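Local atomic coordinates of GDSL-like protein (PDB entry 6HFZ), a protein that removes acetyl groups from acetylated beta-mannans, as a two-domain esterase of the SGNH hydrolase clan. Residues Phe86-Ala91 and Glu236-His241; His116-Tyr121 and Pro229-Thr234; Leu282-Cys287 and Val364-Ser369; Val291-Ser296 and Glu331-Leu336. One frame throughout, in Å; residues are numbered along the deposited sequence. Where two conformers were deposited one is given.

How the contacts relate
The four contacts run from the alpha/beta SGNH-hydrolase part into the all-beta part that follows it. Along the sequence contact 2 lies between the two segments of contact 1; contacts 3 and 4 come later, with contact 4 between the segments of contact 3. The centres of contacts 1 and 3 are about 10 Å apart and those of contacts 2 and 4 about 19 Å. Strands 237-241, 361-370, 288-295 and 329-336 belong to one antiparallel sheet, which joins contacts 1, 3 and 4. Contacts 1 and 2 bring helices 84-96 and 115-129 against this sheet and its entering loop, marking the joint between the two parts; contacts 3 and 4 lie inside the beta part.

Contact 1. Residues Phe86-Ala91 and Glu236-His241; sequences FGVARA and EKSIRH
Ala89 and Ser238 form the closely packed middle of this contact, where a helix lies across a strand with axes 7.1 Å apart at an angle of 77°. Ala89 CB is 4.0 Å from Ser238 CB, an approach that two small residues allow. Beside them Val88 spreads its two methyls along the strand: CG1 is 3.6 Å from Ser238 OG, while CG2 rests near Glu236 O. The Ser238 hydroxyl itself bonds to Tyr235 O and Ser369 OG, which makes a serine well suited to this buried place.

The second kind of contact is the packing of Arg240. A bend at chi3 (-64°) turns its guanidinium along the helix surface, where NH1 comes 3.7 Å from Phe86 CE1 at the ring edge; the two planes stand 65° apart. Arg90 CA and CB cover one guanidinium face, and Arg240 NH2 lies 3.9 Å from Arg90 CA. Arg90 also lays its CD over the Phe86 ring and sends its own charge away to Asp94. An alanine in place of Arg240 is likely to leave the Phe86 edge and the Arg90 backbone without the cover this guanidinium gives.

Polar bridging falls to a water, which donates to Ala89 O at 2.8 Å and accepts from Arg240 N at 2.8 Å.

Around this core, Lys127 of helix 115-129 hydrogen-bonds both Val88 O and Glu236 O. Strand 237-241 pairs with strand 361-370, whose Ile367 touches Ala89 and Ser238, so helix 84-96 packs on two neighbouring strands of one sheet.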
loop_
_atom_site.group_PDB
_atom_site.type_symbol
_atom_site.label_atom_id
_atom_site.label_comp_id
_atom_site.label_asym_id
_atom_site.label_seq_id
_atom_site.Cartn_x
_atom_site.Cartn_y
_atom_site.Cartn_z
ATOM N N PHE A 86 3.834 -2.420 -3.547
ATOM C CA PHE A 86 4.818 -1.727 -2.690
ATOM C C PHE A 86 4.629 -2.150 -1.226
ATOM O O PHE A 86 5.596 -2.386 -0.497
ATOM C CB PHE A 86 4.744 -0.235 -2.912
ATOM C CG PHE A 86 5.756 0.591 -2.149
ATOM C CD1 PHE A 86 7.017 0.100 -1.840
ATOM C CD2 PHE A 86 5.464 1.893 -1.802
ATOM C CE1 PHE A 86 7.949 0.876 -1.163
ATOM C CE2 PHE A 86 6.403 2.672 -1.136
ATOM C CZ PHE A 86 7.643 2.158 -0.820
ATOM N N GLY A 87 3.358 -2.312 -0.803
ATOM C CA GLY A 87 3.063 -2.718 0.586
ATOM C C GLY A 87 3.805 -3.966 1.063
ATOM O O GLY A 87 4.352 -3.987 2.188
ATOM N N VAL A 88 3.791 -5.020 0.269
ATOM C CA VAL A 88 4.462 -6.276 0.684
ATOM C C VAL A 88 5.982 -6.077 0.785
ATOM O O VAL A 88 6.612 -6.647 1.712
ATOM C CB VAL A 88 4.063 -7.494 -0.189
ATOM C CG1 VAL A 88 4.516 -7.289 -1.609
ATOM C CG2 VAL A 88 4.571 -8.812 0.384
ATOM N N ALA A 89 6.581 -5.261 -0.071
ATOM C CA ALA A 89 8.054 -4.990 -0.065
ATOM C C ALA A 89 8.470 -4.065 1.078
ATOM O O ALA A 89 9.613 -4.129 1.421
ATOM C CB ALA A 89 8.470 -4.342 -1.356
ATOM N N ARG A 90 7.588 -3.172 1.550
ATOM C CA ARG A 90 7.896 -2.216 2.616
ATOM C C ARG A 90 7.324 -2.665 3.976
ATOM O O ARG A 90 7.534 -1.977 4.983
ATOM C CB ARG A 90 7.439 -0.809 2.247
ATOM C CG ARG A 90 5.945 -0.548 2.342
ATOM C CD ARG A 90 5.545 0.675 1.590
ATOM N NE ARG A 90 4.113 0.941 1.643
ATOM C CZ ARG A 90 3.451 1.540 2.623
ATOM N NH1 ARG A 90 4.084 1.885 3.736
ATOM N NH2 ARG A 90 2.157 1.831 2.451
ATOM N N ALA A 91 6.619 -3.794 4.011
ATOM C CA ALA A 91 5.840 -4.147 5.203
ATOM C C ALA A 91 6.771 -4.316 6.416
ATOM O O ALA A 91 6.467 -3.826 7.498
ATOM C CB ALA A 91 4.994 -5.385 4.965
ATOM N N GLU A 236 5.250 -12.833 -1.896
ATOM C CA GLU A 236 5.345 -12.868 -0.448
ATOM C C GLU A 236 6.751 -12.515 0.049
ATOM O O GLU A 236 6.899 -11.829 1.074
ATOM C CB GLU A 236 4.885 -14.190 0.154
ATOM C CG GLU A 236 4.610 -14.093 1.660
ATOM C CD GLU A 236 4.144 -15.362 2.384
ATOM O OE1 GLU A 236 4.217 -15.382 3.644
ATOM O OE2 GLU A 236 3.711 -16.306 1.694
ATOM N N LYS A 237 7.780 -13.003 -0.634
ATOM C CA LYS A 237 9.120 -12.515 -0.410
ATOM C C LYS A 237 9.387 -11.435 -1.466
ATOM O O LYS A 237 9.455 -11.730 -2.645
ATOM C CB LYS A 237 10.135 -13.667 -0.481
ATOM C CG LYS A 237 11.547 -13.180 -0.216
ATOM C CD LYS A 237 12.624 -14.232 0.009
ATOM C CE LYS A 237 13.942 -13.551 0.349
ATOM N NZ LYS A 237 15.103 -14.321 -0.164
ATOM N N SER A 238 9.469 -10.183 -1.032
ATOM C CA SER A 238 9.667 -9.038 -1.907
ATOM C C SER A 238 10.754 -8.162 -1.295
ATOM O O SER A 238 10.564 -7.637 -0.210
ATOM C CB SER A 238 8.390 -8.228 -2.120
ATOM O OG SER A 238 7.452 -8.879 -2.973
ATOM N N ILE A 239 11.922 -8.091 -1.957
ATOM C CA ILE A 239 13.089 -7.465 -1.366
ATOM C C ILE A 239 13.446 -6.204 -2.146
ATOM O O ILE A 239 13.719 -6.278 -3.303
ATOM C CB ILE A 239 14.240 -8.485 -1.328
ATOM C CG1 ILE A 239 13.940 -9.621 -0.349
ATOM C CG2 ILE A 239 15.568 -7.796 -1.019
ATOM C CD1 ILE A 239 13.773 -9.184 1.073
ATOM N N ARG A 240 13.413 -5.030 -1.518
ATOM C CA ARG A 240 13.871 -3.841 -2.225
ATOM C C ARG A 240 15.407 -3.793 -2.235
ATOM O O ARG A 240 16.049 -4.042 -1.205
ATOM C CB ARG A 240 13.440 -2.552 -1.539
ATOM C CG ARG A 240 12.016 -2.128 -1.795
ATOM C CD ARG A 240 11.667 -0.904 -0.962
ATOM N NE ARG A 240 11.695 -1.130 0.486
ATOM C CZ ARG A 240 11.347 -0.202 1.373
ATOM N NH1 ARG A 240 10.930 0.977 0.949
ATOM N NH2 ARG A 240 11.393 -0.468 2.667
ATOM N N HIS A 241 15.961 -3.440 -3.376
ATOM C CA HIS A 241 17.404 -3.162 -3.577
ATOM C C HIS A 241 17.528 -1.644 -3.681
ATOM O O HIS A 241 17.022 -1.028 -4.644
ATOM C CB HIS A 241 17.947 -3.909 -4.802
ATOM C CG HIS A 241 17.869 -5.384 -4.665
ATOM N ND1 HIS A 241 18.978 -6.161 -4.308
ATOM C CD2 HIS A 241 16.825 -6.236 -4.768
ATOM C CE1 HIS A 241 18.617 -7.416 -4.238
ATOM N NE2 HIS A 241 17.315 -7.494 -4.501
HETATM O O HOH W 1 12.284 -4.694 1.018
#

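Contact 2. Residues His116-Tyr121 and Pro229-Thr234; sequences HFMETY and PLTKNT
Glu119 and Thr234 make the tight part of the contact, centred on a single carboxylate oxygen. Glu119 OE2 accepts from Thr234 OG1 at 2.6 Å, met 40° out of the carboxylate plane, and from Thr234 N at 2.8 Å through its anti lone pair. The glutamate reaches this spot because its chain is extended, with CG anti to the backbone N (chi1 -170°); the length of this residue type carries the carboxylate from the helix to Thr234. Two bonds on OE2, and a further one from His338 to OE1, should hold the rotation of this buried group. Glu119 CG also packs 3.5 Å from Thr231 OG1. That hydroxyl oxygen accepts from Asn233 N at 3.1 Å, an ST turn, and is hydrogen-bonded to Glu122 as well.

The looser side relies on water and thin packing. One water donates to Glu119 O at 2.9 Å and to Asn233 OD1; another accepts from Lys232 N and gives Glu119 OE1 only a weak bond. Lys232, an exposed residue, leads its amine away from the helix, and Met118, present as selenomethionine, brings just CG toward Thr231 CG2 in one of its two conformers.

The irregular segment 229-234 lies in the loop between helix 196-215 and strand 237-241 and runs along helix 115-129. Helix 152-161 packs on Met118, while helix 84-96 touches Phe117, Thr120 and Tyr121.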
loop_
_atom_site.group_PDB
_atom_site.type_symbol
_atom_site.label_atom_id
_atom_site.label_comp_id
_atom_site.label_asym_id
_atom_site.label_seq_id
_atom_site.Cartn_x
_atom_site.Cartn_y
_atom_site.Cartn_z
ATOM N N HIS A 116 -2.969 -9.942 -11.057
ATOM C CA HIS A 116 -1.665 -9.447 -10.592
ATOM C C HIS A 116 -1.782 -8.895 -9.162
ATOM O O HIS A 116 -1.005 -9.285 -8.297
ATOM C CB HIS A 116 -1.135 -8.389 -11.565
ATOM C CG HIS A 116 0.074 -7.687 -11.066
ATOM N ND1 HIS A 116 1.329 -8.281 -11.040
ATOM C CD2 HIS A 116 0.225 -6.460 -10.514
ATOM C CE1 HIS A 116 2.188 -7.441 -10.491
ATOM N NE2 HIS A 116 1.541 -6.315 -10.177
ATOM N N PHE A 117 -2.727 -7.970 -8.937
ATOM C CA PHE A 117 -2.948 -7.382 -7.623
ATOM C C PHE A 117 -3.568 -8.362 -6.623
ATOM O O PHE A 117 -3.312 -8.258 -5.416
ATOM C CB PHE A 117 -3.676 -6.033 -7.778
ATOM C CG PHE A 117 -2.760 -4.962 -8.319
ATOM C CD1 PHE A 117 -1.692 -4.482 -7.567
ATOM C CD2 PHE A 117 -2.953 -4.438 -9.597
ATOM C CE1 PHE A 117 -0.820 -3.543 -8.097
ATOM C CE2 PHE A 117 -2.103 -3.465 -10.107
ATOM C CZ PHE A 117 -1.039 -3.019 -9.354
HETATM N N MSE A 118 -4.364 -9.331 -7.089
HETATM C CA MSE A 118 -4.791 -10.405 -6.200
HETATM C C MSE A 118 -3.553 -11.099 -5.627
HETATM O O MSE A 118 -3.499 -11.402 -4.429
HETATM C CB MSE A 118 -5.737 -11.461 -6.769
HETATM C CG MSE A 118 -6.326 -12.229 -5.620
HETATM SE SE MSE A 118 -7.844 -13.343 -6.218
HETATM C CE MSE A 118 -7.137 -13.805 -8.000
ATOM N N GLU A 119 -2.559 -11.330 -6.485
ATOM C CA GLU A 119 -1.344 -12.036 -6.084
ATOM C C GLU A 119 -0.486 -11.189 -5.131
ATOM O O GLU A 119 -0.032 -11.692 -4.103
ATOM C CB GLU A 119 -0.564 -12.465 -7.332
ATOM C CG GLU A 119 0.573 -13.417 -7.007
ATOM C CD GLU A 119 1.363 -13.967 -8.192
ATOM O OE1 GLU A 119 1.027 -13.653 -9.359
ATOM O OE2 GLU A 119 2.338 -14.677 -7.959
ATOM N N THR A 120 -0.301 -9.904 -5.450
ATOM C CA THR A 120 0.480 -9.031 -4.565
ATOM C C THR A 120 -0.232 -8.872 -3.211
ATOM O O THR A 120 0.413 -8.897 -2.154
ATOM C CB THR A 120 0.875 -7.698 -5.206
ATOM O OG1 THR A 120 -0.324 -6.944 -5.442
ATOM C CG2 THR A 120 1.611 -7.851 -6.521
ATOM N N TYR A 121 -1.544 -8.620 -3.209
ATOM C CA TYR A 121 -2.305 -8.510 -1.950
ATOM C C TYR A 121 -2.247 -9.800 -1.122
ATOM O O TYR A 121 -2.141 -9.736 0.103
ATOM C CB TYR A 121 -3.731 -8.142 -2.308
ATOM C CG TYR A 121 -4.636 -7.620 -1.241
ATOM C CD1 TYR A 121 -4.660 -6.267 -0.963
ATOM C CD2 TYR A 121 -5.612 -8.439 -0.682
ATOM C CE1 TYR A 121 -5.596 -5.737 -0.105
ATOM C CE2 TYR A 121 -6.549 -7.921 0.186
ATOM C CZ TYR A 121 -6.536 -6.565 0.472
ATOM O OH TYR A 121 -7.499 -5.995 1.266
ATOM N N PRO A 229 -1.674 -21.027 -0.292
ATOM C CA PRO A 229 -2.124 -19.835 -1.023
ATOM C C PRO A 229 -3.112 -20.137 -2.155
ATOM O O PRO A 229 -3.141 -21.217 -2.702
ATOM C CB PRO A 229 -0.850 -19.189 -1.579
ATOM C CG PRO A 229 0.254 -20.237 -1.394
ATOM C CD PRO A 229 -0.225 -21.236 -0.368
ATOM N N LEU A 230 -3.981 -19.167 -2.429
ATOM C CA LEU A 230 -4.944 -19.230 -3.486
ATOM C C LEU A 230 -4.287 -18.931 -4.846
ATOM O O LEU A 230 -4.572 -19.584 -5.832
ATOM C CB LEU A 230 -6.039 -18.211 -3.130
ATOM C CG LEU A 230 -7.256 -18.216 -4.036
ATOM C CD1 LEU A 230 -7.927 -19.589 -3.973
ATOM C CD2 LEU A 230 -8.221 -17.117 -3.620
ATOM N N THR A 231 -3.377 -17.949 -4.902
ATOM C CA THR A 231 -2.629 -17.608 -6.097
ATOM C C THR A 231 -1.266 -18.301 -6.086
ATOM O O THR A 231 -0.939 -19.025 -5.144
ATOM C CB THR A 231 -2.486 -16.076 -6.234
ATOM O OG1 THR A 231 -1.472 -15.649 -5.321
ATOM C CG2 THR A 231 -3.789 -15.374 -5.901
ATOM N N LYS A 232 -0.455 -18.047 -7.129
ATOM C CA LYS A 232 0.961 -18.512 -7.190
ATOM C C LYS A 232 1.823 -17.895 -6.067
ATOM O O LYS A 232 2.883 -18.425 -5.727
ATOM C CB LYS A 232 1.582 -18.148 -8.533
ATOM C CG LYS A 232 1.009 -18.893 -9.729
ATOM C CD LYS A 232 1.811 -18.626 -10.983
ATOM C CE LYS A 232 1.113 -19.112 -12.237
ATOM N NZ LYS A 232 1.064 -20.591 -12.311
ATOM N N ASN A 233 1.363 -16.784 -5.488
ATOM C CA ASN A 233 1.917 -16.188 -4.299
ATOM C C ASN A 233 3.420 -15.905 -4.465
ATOM O O ASN A 233 4.188 -16.109 -3.543
ATOM C CB ASN A 233 1.653 -17.041 -3.068
ATOM C CG ASN A 233 2.083 -16.370 -1.794
ATOM O OD1 ASN A 233 1.826 -15.171 -1.603
ATOM N ND2 ASN A 233 2.771 -17.124 -0.941
ATOM N N THR A 234 3.817 -15.368 -5.623
ATOM C CA THR A 234 5.233 -15.133 -5.897
ATOM C C THR A 234 5.733 -13.765 -5.400
ATOM O O THR A 234 6.846 -13.360 -5.772
ATOM C CB THR A 234 5.535 -15.382 -7.381
ATOM O OG1 THR A 234 4.930 -14.417 -8.223
ATOM C CG2 THR A 234 5.098 -16.756 -7.840
HETATM O O HOH W 2 2.356 -13.116 -3.427
HETATM O O HOH W 3 -1.354 -16.186 -9.499
#

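Contact 3. Residues Leu282-Cys287 and Val364-Ser369; sequences LDVEGC and VSVIGS
Two sheets of a beta sandwich close on each other here: strand 279-286 belongs to one antiparallel sheet and strand 361-370 to the other. The short strand axes differ in direction by 30° and approach to 5.1 Å, with Gly286 and Ser369 holding the nearest CA pair.

Where the strands stand farther apart, branched aliphatic residues fill the interior. Val366 CG2 is 4.0 Å from Leu282 CD2, and Val366 CG1 lies 3.9 Å from Val284 CG2. Val284 serves two neighbours because CG1 is anti to the backbone N (chi1 -177°), which sends this methyl to 3.5 Å from Gly368 CA while CG2 meets the valine. His241 of strand 237-241 touches Leu282 and Val284 as well.

Toward the narrow end glycines take over. Gly368 CA makes a CH...O contact with Glu285 O at 3.6 Å, and a side chain at this position would clash with that oxygen and with Val284 CG1. Gly286 adopts a backbone conformation in which a CB would press on the preceding carbonyl oxygen, and its CA is 3.2 Å from Ser369 O. The same carbonyl accepts from Cys287 N at 2.9 Å, in the carbonyl plane but with a bent N-H...O angle of 131°. A water donates to Glu285 O and, weakly, to Gly368 O.

The chemistry changes along the wedge, from methyl packing to a junction of backbones made possible by two residues without side chains. One direct hydrogen bond ties the two segments there, so they meet chiefly by packing, and Ser369 OG is left to bond Ser238.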
loop_
_atom_site.group_PDB
_atom_site.type_symbol
_atom_site.label_atom_id
_atom_site.label_comp_id
_atom_site.label_asym_id
_atom_site.label_seq_id
_atom_site.Cartn_x
_atom_site.Cartn_y
_atom_site.Cartn_z
ATOM N N LEU A 282 22.630 -3.695 -10.984
ATOM C CA LEU A 282 22.230 -4.359 -9.777
ATOM C C LEU A 282 22.094 -5.846 -10.064
ATOM O O LEU A 282 21.588 -6.205 -11.115
ATOM C CB LEU A 282 20.845 -3.869 -9.328
ATOM C CG LEU A 282 20.651 -2.372 -9.154
ATOM C CD1 LEU A 282 20.112 -1.702 -10.392
ATOM C CD2 LEU A 282 19.741 -2.098 -7.956
ATOM N N ASP A 283 22.442 -6.660 -9.066
ATOM C CA ASP A 283 22.102 -8.060 -8.975
ATOM C C ASP A 283 20.809 -8.199 -8.161
ATOM O O ASP A 283 20.750 -7.751 -7.026
ATOM C CB ASP A 283 23.195 -8.849 -8.243
ATOM C CG ASP A 283 24.527 -8.937 -8.979
ATOM O OD1 ASP A 283 24.537 -8.722 -10.205
ATOM O OD2 ASP A 283 25.547 -9.227 -8.309
ATOM N N VAL A 284 19.783 -8.815 -8.764
ATOM C CA VAL A 284 18.467 -8.917 -8.133
ATOM C C VAL A 284 17.946 -10.346 -8.282
ATOM O O VAL A 284 17.598 -10.757 -9.388
ATOM C CB VAL A 284 17.471 -7.902 -8.715
ATOM C CG1 VAL A 284 16.140 -7.996 -7.964
ATOM C CG2 VAL A 284 18.031 -6.464 -8.712
ATOM N N GLU A 285 17.846 -11.044 -7.147
ATOM C CA GLU A 285 17.335 -12.408 -7.067
ATOM C C GLU A 285 15.793 -12.412 -7.011
ATOM O O GLU A 285 15.163 -11.625 -6.275
ATOM C CB GLU A 285 17.895 -13.127 -5.839
ATOM C CG GLU A 285 17.715 -14.636 -5.901
ATOM C CD GLU A 285 18.523 -15.465 -4.899
ATOM O OE1 GLU A 285 18.424 -16.701 -4.957
ATOM O OE2 GLU A 285 19.255 -14.886 -4.073
ATOM N N GLY A 286 15.200 -13.329 -7.771
ATOM C CA GLY A 286 13.769 -13.627 -7.719
ATOM C C GLY A 286 13.255 -14.119 -9.060
ATOM O O GLY A 286 13.993 -14.162 -10.025
ATOM N N CYS A 287 11.957 -14.447 -9.119
ATOM C CA CYS A 287 11.281 -14.726 -10.377
ATOM C C CYS A 287 10.550 -13.497 -10.907
ATOM O O CYS A 287 10.151 -13.500 -12.091
ATOM C CB CYS A 287 10.313 -15.899 -10.271
ATOM S SG CYS A 287 8.961 -15.659 -9.094
ATOM N N VAL A 364 14.243 4.859 -7.228
ATOM C CA VAL A 364 14.003 4.638 -5.824
ATOM C C VAL A 364 14.470 3.225 -5.426
ATOM O O VAL A 364 15.148 3.025 -4.420
ATOM C CB VAL A 364 12.524 4.865 -5.465
ATOM C CG1 VAL A 364 12.233 4.474 -4.009
ATOM C CG2 VAL A 364 12.074 6.293 -5.795
ATOM N N SER A 365 14.115 2.189 -6.197
ATOM C CA SER A 365 14.450 0.834 -5.838
ATOM C C SER A 365 14.298 -0.074 -7.053
ATOM O O SER A 365 13.561 0.262 -7.970
ATOM C CB SER A 365 13.573 0.266 -4.713
ATOM O OG SER A 365 12.274 -0.159 -5.201
ATOM N N VAL A 366 14.979 -1.232 -7.008
ATOM C CA VAL A 366 14.541 -2.387 -7.846
ATOM C C VAL A 366 14.102 -3.499 -6.900
ATOM O O VAL A 366 14.794 -3.805 -5.912
ATOM C CB VAL A 366 15.661 -2.867 -8.791
ATOM C CG1 VAL A 366 15.175 -4.051 -9.632
ATOM C CG2 VAL A 366 16.174 -1.724 -9.666
ATOM N N ILE A 367 12.925 -4.097 -7.139
ATOM C CA ILE A 367 12.372 -5.082 -6.199
ATOM C C ILE A 367 12.438 -6.477 -6.822
ATOM O O ILE A 367 11.935 -6.712 -7.907
ATOM C CB ILE A 367 10.926 -4.753 -5.776
ATOM C CG1 ILE A 367 10.817 -3.387 -5.095
ATOM C CG2 ILE A 367 10.348 -5.856 -4.892
ATOM C CD1 ILE A 367 9.387 -2.852 -4.925
ATOM N N GLY A 368 13.036 -7.407 -6.089
ATOM C CA GLY A 368 13.041 -8.781 -6.475
ATOM C C GLY A 368 12.084 -9.574 -5.609
ATOM O O GLY A 368 12.128 -9.461 -4.375
ATOM N N SER A 369 11.279 -10.435 -6.241
ATOM C CA SER A 369 10.280 -11.178 -5.520
ATOM C C SER A 369 10.343 -12.658 -5.870
ATOM O O SER A 369 10.661 -13.002 -7.006
ATOM C CB SER A 369 8.924 -10.621 -5.824
ATOM O OG SER A 369 8.882 -9.242 -5.522
HETATM O O HOH W 4 13.324 -12.620 -3.832
#

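Contact 4. Residues Val291-Ser296 and Glu331-Leu336; sequences VQYRKS and ELDTIL
The Tyr293 ring has Glu331 CB over one face, a CH-pi contact with 4.0 Å from CB to the ring centroid, while Asp333 lies at the ring's edge. Ring and Asp333 carboxylate are turned 67° apart, and Tyr293 OH donates to Asp333 OD2 at 2.6 Å from 36° above the carboxylate plane. Tyrosine suits the place, offering a flat apolar surface and a terminal donor. Glu331, bent at chi2 (57°), folds its carboxylate back: OE1 forms a salt bridge with Lys295 NZ at 2.7 Å and OE2 accepts from Leu332 N at 2.9 Å. Lys329 is a second cationic partner of OE1, and Lys295 NZ also donates to a water. With Glu331 replaced by a glutamine, Lys295 would probably lose its charged mate.

Beyond the charges, Val291 CG1 packs 3.9 Å from Ile335 CG1. Gln292 and Leu332 meet on the other sheet face, CG to CG at 3.9 Å, where helix 84-96 packs; Gln292 OE1 bonds Ser365.

Backbone pairing holds the register. Val291 with Asp333 and Tyr293 with Glu331 are hydrogen-bonded pairs, Val291 N reaching Asp333 O at 2.9 Å, and the non-hydrogen-bonded pair Gln292-Leu332 lies between them. Leu318 of the facing sheet touches Val291, Tyr293 and Asp333, so this is an antiparallel strand pair in one layer of a beta sandwich, with a classic beta bulge where Ile335 and Leu336 both face Ile289.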
loop_
_atom_site.group_PDB
_atom_site.type_symbol
_atom_site.label_atom_id
_atom_site.label_comp_id
_atom_site.label_asym_id
_atom_site.label_seq_id
_atom_site.Cartn_x
_atom_site.Cartn_y
_atom_site.Cartn_z
ATOM N N VAL A 291 10.384 -2.107 -10.692
ATOM C CA VAL A 291 11.238 -0.929 -10.473
ATOM C C VAL A 291 10.388 0.244 -9.994
ATOM O O VAL A 291 9.285 0.490 -10.504
ATOM C CB VAL A 291 11.991 -0.593 -11.767
ATOM C CG1 VAL A 291 11.036 -0.279 -12.914
ATOM C CG2 VAL A 291 12.942 0.578 -11.590
ATOM N N GLN A 292 10.924 0.978 -9.002
ATOM C CA GLN A 292 10.284 2.161 -8.496
ATOM C C GLN A 292 11.080 3.404 -8.907
ATOM O O GLN A 292 12.294 3.413 -8.775
ATOM C CB GLN A 292 10.231 2.133 -6.974
ATOM C CG GLN A 292 9.204 1.186 -6.379
ATOM C CD GLN A 292 9.181 1.436 -4.884
ATOM O OE1 GLN A 292 10.188 1.202 -4.204
ATOM N NE2 GLN A 292 8.068 1.966 -4.389
ATOM N N TYR A 293 10.388 4.462 -9.339
ATOM C CA TYR A 293 11.037 5.677 -9.816
ATOM C C TYR A 293 10.057 6.849 -9.772
ATOM O O TYR A 293 8.842 6.636 -9.731
ATOM C CB TYR A 293 11.561 5.526 -11.261
ATOM C CG TYR A 293 10.505 5.204 -12.312
ATOM C CD1 TYR A 293 9.977 3.918 -12.456
ATOM C CD2 TYR A 293 10.044 6.177 -13.190
ATOM C CE1 TYR A 293 9.028 3.615 -13.436
ATOM C CE2 TYR A 293 9.079 5.894 -14.156
ATOM C CZ TYR A 293 8.567 4.613 -14.279
ATOM O OH TYR A 293 7.656 4.318 -15.272
ATOM N N ARG A 294 10.599 8.074 -9.828
ATOM C CA ARG A 294 9.746 9.230 -9.761
ATOM C C ARG A 294 9.157 9.561 -11.136
ATOM O O ARG A 294 9.869 9.616 -12.143
ATOM C CB ARG A 294 10.512 10.453 -9.251
ATOM C CG ARG A 294 9.705 11.752 -9.246
ATOM C CD ARG A 294 10.475 12.816 -8.463
ATOM N NE ARG A 294 11.796 13.140 -8.998
ATOM C CZ ARG A 294 12.818 13.570 -8.276
ATOM N NH1 ARG A 294 12.697 13.717 -6.960
ATOM N NH2 ARG A 294 14.006 13.770 -8.833
ATOM N N LYS A 295 7.852 9.881 -11.143
ATOM C CA LYS A 295 7.204 10.578 -12.222
ATOM C C LYS A 295 6.885 11.990 -11.698
ATOM O O LYS A 295 6.148 12.157 -10.721
ATOM C CB LYS A 295 5.950 9.829 -12.684
ATOM C CG LYS A 295 6.199 8.641 -13.596
ATOM C CD LYS A 295 4.949 8.029 -14.141
ATOM C CE LYS A 295 5.256 6.896 -15.092
ATOM N NZ LYS A 295 4.086 6.009 -15.313
ATOM N N SER A 296 7.500 12.989 -12.338
ATOM C CA SER A 296 7.601 14.352 -11.859
ATOM C C SER A 296 6.551 15.233 -12.544
ATOM O O SER A 296 6.355 15.166 -13.738
ATOM C CB SER A 296 9.007 14.884 -12.086
ATOM O OG SER A 296 9.043 16.292 -11.845
ATOM N N GLU A 331 6.192 5.774 -8.988
ATOM C CA GLU A 331 5.757 4.776 -9.925
ATOM C C GLU A 331 6.380 3.426 -9.558
ATOM O O GLU A 331 7.536 3.352 -9.093
ATOM C CB GLU A 331 6.074 5.206 -11.353
ATOM C CG GLU A 331 5.497 4.265 -12.412
ATOM C CD GLU A 331 3.984 4.090 -12.326
ATOM O OE1 GLU A 331 3.295 4.923 -12.924
ATOM O OE2 GLU A 331 3.486 3.173 -11.595
ATOM N N LEU A 332 5.627 2.343 -9.809
ATOM C CA LEU A 332 6.166 0.978 -9.684
ATOM C C LEU A 332 5.723 0.190 -10.914
ATOM O O LEU A 332 4.515 -0.046 -11.076
ATOM C CB LEU A 332 5.667 0.341 -8.393
ATOM C CG LEU A 332 6.342 -0.959 -7.953
ATOM C CD1 LEU A 332 6.111 -1.210 -6.475
ATOM C CD2 LEU A 332 5.890 -2.153 -8.774
ATOM N N ASP A 333 6.681 -0.210 -11.742
ATOM C CA ASP A 333 6.393 -0.922 -12.980
ATOM C C ASP A 333 6.895 -2.342 -12.848
ATOM O O ASP A 333 8.079 -2.584 -12.455
ATOM C CB ASP A 333 7.021 -0.264 -14.208
ATOM C CG ASP A 333 6.469 1.069 -14.671
ATOM O OD1 ASP A 333 5.293 1.370 -14.401
ATOM O OD2 ASP A 333 7.217 1.774 -15.403
ATOM N N THR A 334 6.044 -3.308 -13.208
ATOM C CA THR A 334 6.474 -4.703 -13.163
ATOM C C THR A 334 7.188 -5.019 -14.478
ATOM O O THR A 334 6.594 -4.784 -15.534
ATOM C CB THR A 334 5.317 -5.686 -12.914
ATOM O OG1 THR A 334 4.688 -5.376 -11.668
ATOM C CG2 THR A 334 5.800 -7.124 -12.861
ATOM N N ILE A 335 8.445 -5.472 -14.407
ATOM C CA ILE A 335 9.307 -5.636 -15.617
ATOM C C ILE A 335 9.359 -7.104 -16.043
ATOM O O ILE A 335 9.320 -7.383 -17.251
ATOM C CB ILE A 335 10.718 -5.049 -15.388
ATOM C CG1 ILE A 335 10.678 -3.586 -14.950
ATOM C CG2 ILE A 335 11.574 -5.206 -16.624
ATOM C CD1 ILE A 335 9.817 -2.715 -15.812
ATOM N N LEU A 336 9.543 -8.002 -15.071
ATOM C CA LEU A 336 9.573 -9.450 -15.237
ATOM C C LEU A 336 8.553 -10.035 -14.266
ATOM O O LEU A 336 8.614 -9.707 -13.080
ATOM C CB LEU A 336 10.952 -10.016 -14.882
ATOM C CG LEU A 336 11.106 -11.531 -15.066
ATOM C CD1 LEU A 336 10.932 -11.909 -16.544
ATOM C CD2 LEU A 336 12.433 -12.031 -14.534
HETATM O O HOH W 5 4.431 3.175 -15.919
#